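Local coordinates for dihydropteroate synthase (Xanthomonas albilineans, PDB 6Q62), which probably catalyses the condensation of para-aminobenzoate with 6-hydroxymethyl-7,8-dihydropterin diphosphate to give 7,8-dihydropteroate, the immediate precursor of folate derivatives, at residues A156-V162 with F195-D201; V162-V166 with Q204-H208; I119-L125 with P140-M146. All blocks are in the same frame, centred on the assembly; numbering follows the deposited sequence.

In the fold
Along the chain, contact 3 closes before the other two open, and contacts 1 and 2 interleave. Contact 3 pairs two neighbouring strands of the parallel TIM-barrel sheet, 118-121 and 141-144, close to the centre of the chain. Contacts 1 and 2 lie further out, their centres about 9 Å apart; they share Val162 and helix 199-207. From contact 3 to contacts 1 and 2 the centres are about 19 Å and 17 Å apart, yet Lys197 and Val166 both reach His145, just past strand 141-144. Contacts 1 and 3 both touch the bound 6-chloroguanine; contact 1 does so through Phe195, so the loop before helix 199-207 reaches the pocket.

Contact 1. Residues A156-V162 with F195-D201; sequences APHYDDV and FGKSTAD. With 6GU (6-chloroguanine), chain E.
Asp201 OD2 is gripped by the backbone N of Ser198 and by a water, with the ring edge of Tyr159 close beside it. Ser198 N gives it an almost straight bond of 3.0 Å, 167° at the hydrogen. The water donates to Asp201 OD2 and, with its oxygen 2.9 Å from Pro157 O, to that carbonyl as well, and so ties the loop 156-162 to the start of helix 199-207. Tyr159 CD2 lies 3.6 Å from Asp201 OD2, with the ring and carboxylate planes nearly perpendicular at 88°. In return Asp201 N donates to Ser198 OG, which completes a capping box at the first turn of the helix.

The phenol makes the direct bond between the segments: Tyr159 OH donates to Gly196 O over 2.7 Å, the carbonyl oxygen lying in the plane of the ring. With CG anti to its carbonyl carbon (chi1 -62°), Tyr159 also comes to lie beneath Val162, whose CG2 sits 3.6 Å above the plane and over the ring centre. Val162 in turn leans on the Asp201 side chain. Pro157 crowds the same carbonyl, its CD 3.3 Å from Gly196 O, while Ala156 CB rests against the peptide between Gly196 and Lys197.

Lys197 starts off away from the loop, though its CG still rests near Tyr159 OH. Lys197 NZ donates to Phe195 O at 2.9 Å and is also bonded to Gly192 O, Pro191 O and His145 ND1, which ties 195-201 to the ends of strands 187-190 and 141-144. The Phe195 ring borders the bound 6-chloroguanine, edge on, with Phe195 CE1 3.3 Å from ligand N7. The contact thus joins two connections of the barrel, one from strand 141-144 to helix 162-179, the other from strand 187-190 into helix 199-207.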
loop_
_atom_site.group_PDB
_atom_site.type_symbol
_atom_site.label_atom_id
_atom_site.label_comp_id
_atom_site.label_asym_id
_atom_site.label_seq_id
_atom_site.Cartn_x
_atom_site.Cartn_y
_atom_site.Cartn_z
ATOM N N ALA A 156 8.282 19.768 18.330
ATOM C CA ALA A 156 6.876 19.388 18.449
ATOM C C ALA A 156 6.348 19.763 19.843
ATOM O O ALA A 156 6.919 19.320 20.845
ATOM C CB ALA A 156 6.705 17.890 18.197
ATOM N N PRO A 157 5.279 20.589 19.943
ATOM C CA PRO A 157 4.765 20.957 21.272
ATOM C C PRO A 157 3.998 19.823 21.955
ATOM O O PRO A 157 3.647 18.827 21.318
ATOM C CB PRO A 157 3.851 22.147 20.975
ATOM C CG PRO A 157 3.361 21.892 19.605
ATOM C CD PRO A 157 4.504 21.247 18.872
ATOM N N HIS A 158 3.733 19.992 23.253
ATOM C CA HIS A 158 2.981 19.017 24.030
ATOM C C HIS A 158 1.487 19.259 23.851
ATOM O O HIS A 158 1.023 20.402 23.915
ATOM C CB HIS A 158 3.376 19.083 25.519
ATOM C CG HIS A 158 2.477 18.300 26.423
ATOM N ND1 HIS A 158 1.481 18.923 27.156
ATOM C CD2 HIS A 158 2.405 16.964 26.639
ATOM C CE1 HIS A 158 0.864 17.957 27.819
ATOM N NE2 HIS A 158 1.379 16.760 27.534
ATOM N N TYR A 159 0.746 18.172 23.619
ATOM C CA TYR A 159 -0.701 18.188 23.512
ATOM C C TYR A 159 -1.256 17.336 24.643
ATOM O O TYR A 159 -0.773 16.218 24.847
ATOM C CB TYR A 159 -1.170 17.552 22.184
ATOM C CG TYR A 159 -0.695 18.260 20.941
ATOM C CD1 TYR A 159 -1.425 19.314 20.396
ATOM C CD2 TYR A 159 0.435 17.821 20.252
ATOM C CE1 TYR A 159 -1.022 19.939 19.221
ATOM C CE2 TYR A 159 0.859 18.451 19.085
ATOM C CZ TYR A 159 0.126 19.510 18.576
ATOM O OH TYR A 159 0.522 20.132 17.429
ATOM N N ASP A 160 -2.294 17.826 25.336
ATOM C CA ASP A 160 -2.972 17.023 26.350
ATOM C C ASP A 160 -3.763 15.926 25.616
ATOM O O ASP A 160 -3.781 14.776 26.059
ATOM C CB ASP A 160 -3.928 17.889 27.180
ATOM C CG ASP A 160 -3.278 18.672 28.304
ATOM O OD1 ASP A 160 -2.165 18.288 28.734
ATOM O OD2 ASP A 160 -3.901 19.657 28.778
ATOM N N ASP A 161 -4.355 16.291 24.454
ATOM C CA ASP A 161 -5.169 15.435 23.601
ATOM C C ASP A 161 -5.057 15.995 22.175
ATOM O O ASP A 161 -5.837 16.871 21.792
ATOM C CB ASP A 161 -6.630 15.463 24.107
ATOM C CG ASP A 161 -7.606 14.472 23.490
ATOM O OD1 ASP A 161 -7.326 13.963 22.377
ATOM O OD2 ASP A 161 -8.673 14.241 24.096
ATOM N N VAL A 162 -4.075 15.502 21.400
ATOM C CA VAL A 162 -3.826 15.981 20.027
ATOM C C VAL A 162 -5.081 15.916 19.124
ATOM O O VAL A 162 -5.323 16.853 18.377
ATOM C CB VAL A 162 -2.591 15.304 19.362
ATOM C CG1 VAL A 162 -2.869 13.845 18.961
ATOM C CG2 VAL A 162 -2.106 16.116 18.158
ATOM N N PHE A 195 3.311 18.534 11.168
ATOM C CA PHE A 195 3.504 19.939 11.561
ATOM C C PHE A 195 3.327 20.091 13.068
ATOM O O PHE A 195 2.194 20.131 13.562
ATOM C CB PHE A 195 2.534 20.839 10.802
ATOM C CG PHE A 195 2.881 20.988 9.347
ATOM C CD1 PHE A 195 2.401 20.079 8.406
ATOM C CD2 PHE A 195 3.658 22.055 8.902
ATOM C CE1 PHE A 195 2.677 20.244 7.050
ATOM C CE2 PHE A 195 3.949 22.209 7.541
ATOM C CZ PHE A 195 3.459 21.296 6.628
ATOM N N GLY A 196 4.447 20.128 13.778
ATOM C CA GLY A 196 4.466 20.231 15.235
ATOM C C GLY A 196 3.796 19.045 15.897
ATOM O O GLY A 196 2.975 19.210 16.798
ATOM N N LYS A 197 4.087 17.833 15.380
ATOM C CA LYS A 197 3.494 16.588 15.861
ATOM C C LYS A 197 4.518 15.479 15.876
ATOM O O LYS A 197 5.281 15.336 14.928
ATOM C CB LYS A 197 2.302 16.175 14.987
ATOM C CG LYS A 197 1.077 17.066 15.167
ATOM C CD LYS A 197 0.194 17.005 13.954
ATOM C CE LYS A 197 -0.886 18.062 14.003
ATOM N NZ LYS A 197 -0.518 19.219 13.157
ATOM N N SER A 198 4.548 14.698 16.957
ATOM C CA SER A 198 5.463 13.554 17.059
ATOM C C SER A 198 4.907 12.415 16.204
ATOM O O SER A 198 3.755 12.495 15.780
ATOM C CB SER A 198 5.540 13.083 18.509
ATOM O OG SER A 198 4.275 12.613 18.955
ATOM N N THR A 199 5.676 11.322 16.016
ATOM C CA THR A 199 5.166 10.138 15.303
ATOM C C THR A 199 3.906 9.622 16.013
ATOM O O THR A 199 2.904 9.381 15.344
ATOM C CB THR A 199 6.264 9.067 15.147
ATOM O OG1 THR A 199 7.338 9.648 14.422
ATOM C CG2 THR A 199 5.788 7.817 14.407
ATOM N N ALA A 200 3.930 9.522 17.370
ATOM C CA ALA A 200 2.780 9.064 18.152
ATOM C C ALA A 200 1.549 9.942 17.883
ATOM O O ALA A 200 0.443 9.407 17.750
ATOM C CB ALA A 200 3.117 9.057 19.654
ATOM N N ASP A 201 1.732 11.289 17.818
ATOM C CA ASP A 201 0.622 12.219 17.531
ATOM C C ASP A 201 0.086 11.972 16.135
ATOM O O ASP A 201 -1.121 12.025 15.932
ATOM C CB ASP A 201 1.081 13.680 17.589
ATOM C CG ASP A 201 1.515 14.192 18.945
ATOM O OD1 ASP A 201 0.955 13.723 19.965
ATOM O OD2 ASP A 201 2.388 15.096 18.983
HETATM CL CL6 6GU E . 0.280 17.564 5.139
HETATM N N1 6GU E . -1.101 19.283 4.002
HETATM C C2 6GU E . -1.200 20.469 3.275
HETATM N N2 6GU E . -2.443 20.904 3.129
HETATM N N3 6GU E . -0.142 21.187 2.753
HETATM C C4 6GU E . 1.094 20.650 3.037
HETATM C C5 6GU E . 1.275 19.460 3.792
HETATM C C6 6GU E . 0.128 18.867 4.218
HETATM N N7 6GU E . 2.637 19.199 3.915
HETATM C C8 6GU E . 3.240 20.249 3.229
HETATM N N9 6GU E . 2.352 21.126 2.690
HETATM O O HOH W 1 3.916 15.954 21.024
#

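Contact 2. Residues V162-V166 with Q204-H208; sequences VVAEV and QLLAH
Leu205 sets its CG anti to the carbonyl carbon (chi1 -74°), and the extended second torsion (162°) then carries its methyl groups across to Val162, Val163 and Val166. On the facing helix Val163 holds CG1 anti to the backbone N (chi1 171°), which places CG2 over the last turn of helix 199-207. The two branches of Leu205 divide the work. CD2 drops against Val166, 3.9 Å from Val166 CG2, and lies 4.0 Å from Val163 CA, so it beds on the helix backbone as well as on side chains. CD1 takes the other neighbour, with Val162 CG2 at 4.1 Å.

Val163 CG2 rests over Gln204 O and His208 CB, one turn apart, 3.8 Å from each. The valine and histidine side chains meet at about a right angle. Val162 CG1 touches the CB of that same Gln204.

No hydrogen bond crosses between the two segments; they meet by van der Waals contact, mostly of methyl groups. The polar work is internal to 204-208, where Gln204 O accepts from His208 N (2.9 Å) and from His208 ND1 (3.0 Å), the two donors arriving from opposite faces of the carbonyl plane. The second bond fixes the imidazole against the end of the helix, where the chain leaves helical geometry.

This is the packing of two neighbouring outer helices of the barrel, 162-179 near its start and 199-207 near its end. Leu205 also meets Phe193 and Lys197 of the preceding loop, while Gln204, Ala207 and His208 pack on Val281 of the second subunit.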
loop_
_atom_site.group_PDB
_atom_site.type_symbol
_atom_site.label_atom_id
_atom_site.label_comp_id
_atom_site.label_asym_id
_atom_site.label_seq_id
_atom_site.Cartn_x
_atom_site.Cartn_y
_atom_site.Cartn_z
ATOM N N VAL A 162 -4.075 15.502 21.400
ATOM C CA VAL A 162 -3.826 15.981 20.027
ATOM C C VAL A 162 -5.081 15.916 19.124
ATOM O O VAL A 162 -5.323 16.853 18.377
ATOM C CB VAL A 162 -2.591 15.304 19.362
ATOM C CG1 VAL A 162 -2.869 13.845 18.961
ATOM C CG2 VAL A 162 -2.106 16.116 18.158
ATOM N N VAL A 163 -5.883 14.844 19.207
ATOM C CA VAL A 163 -7.081 14.685 18.364
ATOM C C VAL A 163 -8.114 15.759 18.685
ATOM O O VAL A 163 -8.692 16.369 17.769
ATOM C CB VAL A 163 -7.680 13.245 18.491
ATOM C CG1 VAL A 163 -9.051 13.130 17.803
ATOM C CG2 VAL A 163 -6.720 12.219 17.923
ATOM N N ALA A 164 -8.369 15.964 19.992
ATOM C CA ALA A 164 -9.354 16.950 20.418
ATOM C C ALA A 164 -8.872 18.376 20.093
ATOM O O ALA A 164 -9.673 19.193 19.650
ATOM C CB ALA A 164 -9.638 16.814 21.903
ATOM N N GLU A 165 -7.578 18.649 20.272
ATOM C CA GLU A 165 -6.975 19.961 19.999
ATOM C C GLU A 165 -7.012 20.306 18.506
ATOM O O GLU A 165 -7.401 21.421 18.143
ATOM C CB GLU A 165 -5.567 20.049 20.588
ATOM C CG GLU A 165 -5.623 20.261 22.092
ATOM C CD GLU A 165 -4.322 20.120 22.856
ATOM O OE1 GLU A 165 -3.356 20.853 22.541
ATOM O OE2 GLU A 165 -4.281 19.297 23.799
ATOM N N VAL A 166 -6.628 19.342 17.641
ATOM C CA VAL A 166 -6.704 19.540 16.188
ATOM C C VAL A 166 -8.151 19.744 15.755
ATOM O O VAL A 166 -8.416 20.683 15.013
ATOM C CB VAL A 166 -5.994 18.416 15.382
ATOM C CG1 VAL A 166 -6.329 18.502 13.892
ATOM C CG2 VAL A 166 -4.484 18.461 15.578
ATOM N N GLN A 204 -1.944 8.762 16.133
ATOM C CA GLN A 204 -3.218 9.027 16.814
ATOM C C GLN A 204 -4.195 9.733 15.880
ATOM O O GLN A 204 -5.359 9.343 15.797
ATOM C CB GLN A 204 -3.014 9.890 18.067
ATOM C CG GLN A 204 -2.415 9.159 19.275
ATOM C CD GLN A 204 -3.349 8.149 19.903
ATOM O OE1 GLN A 204 -4.567 8.352 20.014
ATOM N NE2 GLN A 204 -2.783 7.038 20.332
ATOM N N LEU A 205 -3.733 10.777 15.182
ATOM C CA LEU A 205 -4.598 11.533 14.273
ATOM C C LEU A 205 -5.083 10.710 13.113
ATOM O O LEU A 205 -6.217 10.909 12.661
ATOM C CB LEU A 205 -3.879 12.787 13.746
ATOM C CG LEU A 205 -3.721 13.936 14.754
ATOM C CD1 LEU A 205 -2.650 14.880 14.294
ATOM C CD2 LEU A 205 -5.051 14.683 14.962
ATOM N N LEU A 206 -4.224 9.803 12.600
ATOM C CA LEU A 206 -4.600 8.924 11.490
ATOM C C LEU A 206 -5.592 7.869 11.971
ATOM O O LEU A 206 -6.617 7.659 11.334
ATOM C CB LEU A 206 -3.359 8.249 10.881
ATOM C CG LEU A 206 -3.561 7.290 9.692
ATOM C CD1 LEU A 206 -4.395 7.930 8.597
ATOM C CD2 LEU A 206 -2.191 6.884 9.113
ATOM N N ALA A 207 -5.328 7.272 13.135
ATOM C CA ALA A 207 -6.235 6.259 13.677
ATOM C C ALA A 207 -7.620 6.867 13.966
ATOM O O ALA A 207 -8.627 6.221 13.697
ATOM C CB ALA A 207 -5.642 5.661 14.948
ATOM N N HIS A 208 -7.659 8.120 14.455
ATOM C CA HIS A 208 -8.900 8.829 14.799
ATOM C C HIS A 208 -9.400 9.782 13.718
ATOM O O HIS A 208 -10.271 10.610 13.983
ATOM C CB HIS A 208 -8.752 9.558 16.134
ATOM C CG HIS A 208 -8.562 8.644 17.294
ATOM N ND1 HIS A 208 -7.329 8.455 17.850
ATOM C CD2 HIS A 208 -9.466 7.898 17.967
ATOM C CE1 HIS A 208 -7.514 7.640 18.873
ATOM N NE2 HIS A 208 -8.776 7.252 18.960
#

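Contact 3. Residues I119-L125 with P140-M146; sequences INDVQAL and PVVLMHM. With 6GU (6-chloroguanine), chain E.
Asn120 and Val142, bridged neighbours on adjacent strands, offer the bound 6-chloroguanine a polar and an apolar contact. Asn120 carries its CG anti to the backbone N (chi1 168°), and its amide pairs with the purine: ligand N2 donates to Asn120 OD1 over 2.7 Å in an almost perfectly straight bond (177°), while Asn120 ND2 donates to ligand N3 at 3.0 Å. This two-point match fixes the turn of the amide, and ND2 is also bonded to Asp61. Val142 CB lies against Asn120 OD1, and Val142 CG1 comes near the ligand amine. Met144 SD comes within 3.6 Å of ligand N1. Val122 completes this first shell, running side by side with Met144 and pointing the same way, with Met144 CE 3.7 Å from Val122 CB.

Met146 closes in from further along, its CG and SD packing on Val122 O and Gln123 OE1. A water donates to both Val122 O and Met144 O, bridging the two segments just past the last, weak backbone bond, Met144 N to Asp121 O.

Asp121 shapes the turn that follows. Its OD1 accepts from Gln123 N, an Asx turn, and its OD2 accepts from Leu125 N at 2.8 Å; both donors approach from above the carboxylate plane. The type I turn from Asp121 ends in Ala124, which like Leu125 has positive phi, and Leu125 lies back against the sheet, where its CD1 is 3.7 Å from Leu143 CD2 and its other methyl reaches Val141 tip to tip.

Parallel ladder bonds such as Val142 N to Ile119 O (2.8 Å) hold the strands, whose axes differ by 8°. They belong to a beta-alpha-beta unit through helix 130-137, which covers Ile119 and Leu125, with strands 98-101 and 187-190 flanking the pair.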
loop_
_atom_site.group_PDB
_atom_site.type_symbol
_atom_site.label_atom_id
_atom_site.label_comp_id
_atom_site.label_asym_id
_atom_site.label_seq_id
_atom_site.Cartn_x
_atom_site.Cartn_y
_atom_site.Cartn_z
ATOM N N ILE A 119 -6.692 27.093 -3.083
ATOM C CA ILE A 119 -5.633 27.594 -2.204
ATOM C C ILE A 119 -5.442 26.568 -1.122
ATOM O O ILE A 119 -6.410 26.124 -0.506
ATOM C CB ILE A 119 -5.985 29.002 -1.628
ATOM C CG1 ILE A 119 -5.999 30.036 -2.780
ATOM C CG2 ILE A 119 -4.983 29.440 -0.524
ATOM C CD1 ILE A 119 -6.828 31.281 -2.525
ATOM N N ASN A 120 -4.182 26.174 -0.895
ATOM C CA ASN A 120 -3.855 25.212 0.156
ATOM C C ASN A 120 -3.045 26.008 1.163
ATOM O O ASN A 120 -1.896 26.344 0.898
ATOM C CB ASN A 120 -3.090 24.010 -0.419
ATOM C CG ASN A 120 -2.493 23.174 0.675
ATOM O OD1 ASN A 120 -2.998 23.169 1.791
ATOM N ND2 ASN A 120 -1.405 22.469 0.384
ATOM N N ASP A 121 -3.659 26.337 2.290
ATOM C CA ASP A 121 -3.011 27.203 3.270
ATOM C C ASP A 121 -2.617 26.522 4.576
ATOM O O ASP A 121 -3.469 26.277 5.424
ATOM C CB ASP A 121 -3.901 28.421 3.544
ATOM C CG ASP A 121 -3.259 29.485 4.424
ATOM O OD1 ASP A 121 -2.090 29.307 4.826
ATOM O OD2 ASP A 121 -3.922 30.479 4.709
ATOM N N VAL A 122 -1.313 26.331 4.772
ATOM C CA VAL A 122 -0.753 25.731 5.978
ATOM C C VAL A 122 -1.074 26.554 7.234
ATOM O O VAL A 122 -1.038 25.996 8.339
ATOM C CB VAL A 122 0.772 25.412 5.872
ATOM C CG1 VAL A 122 1.055 24.359 4.806
ATOM C CG2 VAL A 122 1.612 26.677 5.643
ATOM N N GLN A 123 -1.384 27.856 7.071
ATOM C CA GLN A 123 -1.731 28.745 8.185
ATOM C C GLN A 123 -3.241 28.887 8.418
ATOM O O GLN A 123 -3.650 29.641 9.307
ATOM C CB GLN A 123 -1.070 30.113 7.984
ATOM C CG GLN A 123 0.400 30.088 8.372
ATOM C CD GLN A 123 0.564 30.139 9.880
ATOM O OE1 GLN A 123 1.024 29.183 10.512
ATOM N NE2 GLN A 123 0.161 31.246 10.495
ATOM N N ALA A 124 -4.081 28.121 7.655
ATOM C CA ALA A 124 -5.542 28.126 7.798
ATOM C C ALA A 124 -6.133 29.568 7.826
ATOM O O ALA A 124 -7.000 29.882 8.649
ATOM C CB ALA A 124 -5.958 27.345 9.029
ATOM N N LEU A 125 -5.648 30.419 6.905
ATOM C CA LEU A 125 -6.080 31.809 6.673
ATOM C C LEU A 125 -5.818 32.743 7.846
ATOM O O LEU A 125 -6.483 33.776 7.966
ATOM C CB LEU A 125 -7.552 31.883 6.215
ATOM C CG LEU A 125 -7.884 31.022 4.961
ATOM C CD1 LEU A 125 -9.357 31.082 4.627
ATOM C CD2 LEU A 125 -7.005 31.370 3.785
ATOM N N PRO A 140 -11.968 27.077 -3.770
ATOM C CA PRO A 140 -11.857 26.226 -2.585
ATOM C C PRO A 140 -10.576 26.513 -1.805
ATOM O O PRO A 140 -9.568 26.930 -2.388
ATOM C CB PRO A 140 -11.839 24.802 -3.160
ATOM C CG PRO A 140 -12.523 24.928 -4.528
ATOM C CD PRO A 140 -12.087 26.280 -5.005
ATOM N N VAL A 141 -10.587 26.200 -0.521
ATOM C CA VAL A 141 -9.422 26.463 0.339
ATOM C C VAL A 141 -9.234 25.345 1.342
ATOM O O VAL A 141 -10.197 24.895 1.960
ATOM C CB VAL A 141 -9.480 27.859 1.034
ATOM C CG1 VAL A 141 -10.740 27.972 1.918
ATOM C CG2 VAL A 141 -8.210 28.104 1.875
ATOM N N VAL A 142 -7.983 24.923 1.529
ATOM C CA VAL A 142 -7.647 23.921 2.526
ATOM C C VAL A 142 -7.214 24.647 3.790
ATOM O O VAL A 142 -6.273 25.435 3.745
ATOM C CB VAL A 142 -6.500 22.980 2.057
ATOM C CG1 VAL A 142 -6.186 21.928 3.128
ATOM C CG2 VAL A 142 -6.809 22.315 0.712
ATOM N N LEU A 143 -7.840 24.318 4.922
ATOM C CA LEU A 143 -7.484 24.841 6.219
ATOM C C LEU A 143 -6.722 23.760 6.971
ATOM O O LEU A 143 -7.299 22.753 7.372
ATOM C CB LEU A 143 -8.752 25.254 6.992
ATOM C CG LEU A 143 -9.747 26.202 6.257
ATOM C CD1 LEU A 143 -11.018 26.390 7.091
ATOM C CD2 LEU A 143 -9.108 27.587 5.959
ATOM N N MET A 144 -5.433 23.954 7.140
ATOM C CA MET A 144 -4.593 22.954 7.783
ATOM C C MET A 144 -4.287 23.331 9.225
ATOM O O MET A 144 -4.275 24.524 9.563
ATOM C CB MET A 144 -3.296 22.810 6.969
ATOM C CG MET A 144 -2.517 21.513 7.261
ATOM S SD MET A 144 -0.794 21.591 6.715
ATOM C CE MET A 144 -0.072 22.514 8.080
ATOM N N HIS A 145 -4.016 22.330 10.071
ATOM C CA HIS A 145 -3.609 22.592 11.437
ATOM C C HIS A 145 -2.093 22.623 11.547
ATOM O O HIS A 145 -1.398 21.702 11.135
ATOM C CB HIS A 145 -4.151 21.547 12.429
ATOM C CG HIS A 145 -3.591 21.724 13.822
ATOM N ND1 HIS A 145 -2.419 21.105 14.222
ATOM C CD2 HIS A 145 -4.046 22.484 14.849
ATOM C CE1 HIS A 145 -2.197 21.497 15.472
ATOM N NE2 HIS A 145 -3.153 22.313 15.899
ATOM N N MET A 146 -1.576 23.690 12.139
ATOM C CA MET A 146 -0.173 23.759 12.520
ATOM C C MET A 146 -0.099 24.615 13.785
ATOM O O MET A 146 -0.890 25.535 13.909
ATOM C CB MET A 146 0.818 24.129 11.390
ATOM C CG MET A 146 0.908 25.591 11.078
ATOM S SD MET A 146 2.060 25.879 9.734
ATOM C CE MET A 146 3.591 25.638 10.549
HETATM CL CL6 6GU E . 0.280 17.564 5.139
HETATM N N1 6GU E . -1.101 19.283 4.002
HETATM C C2 6GU E . -1.200 20.469 3.275
HETATM N N2 6GU E . -2.443 20.904 3.129
HETATM N N3 6GU E . -0.142 21.187 2.753
HETATM C C4 6GU E . 1.094 20.650 3.037
HETATM C C5 6GU E . 1.275 19.460 3.792
HETATM C C6 6GU E . 0.128 18.867 4.218
HETATM N N7 6GU E . 2.637 19.199 3.915
HETATM C C8 6GU E . 3.240 20.249 3.229
HETATM N N9 6GU E . 2.352 21.126 2.690
HETATM O O HOH W 2 -2.598 26.491 10.410
#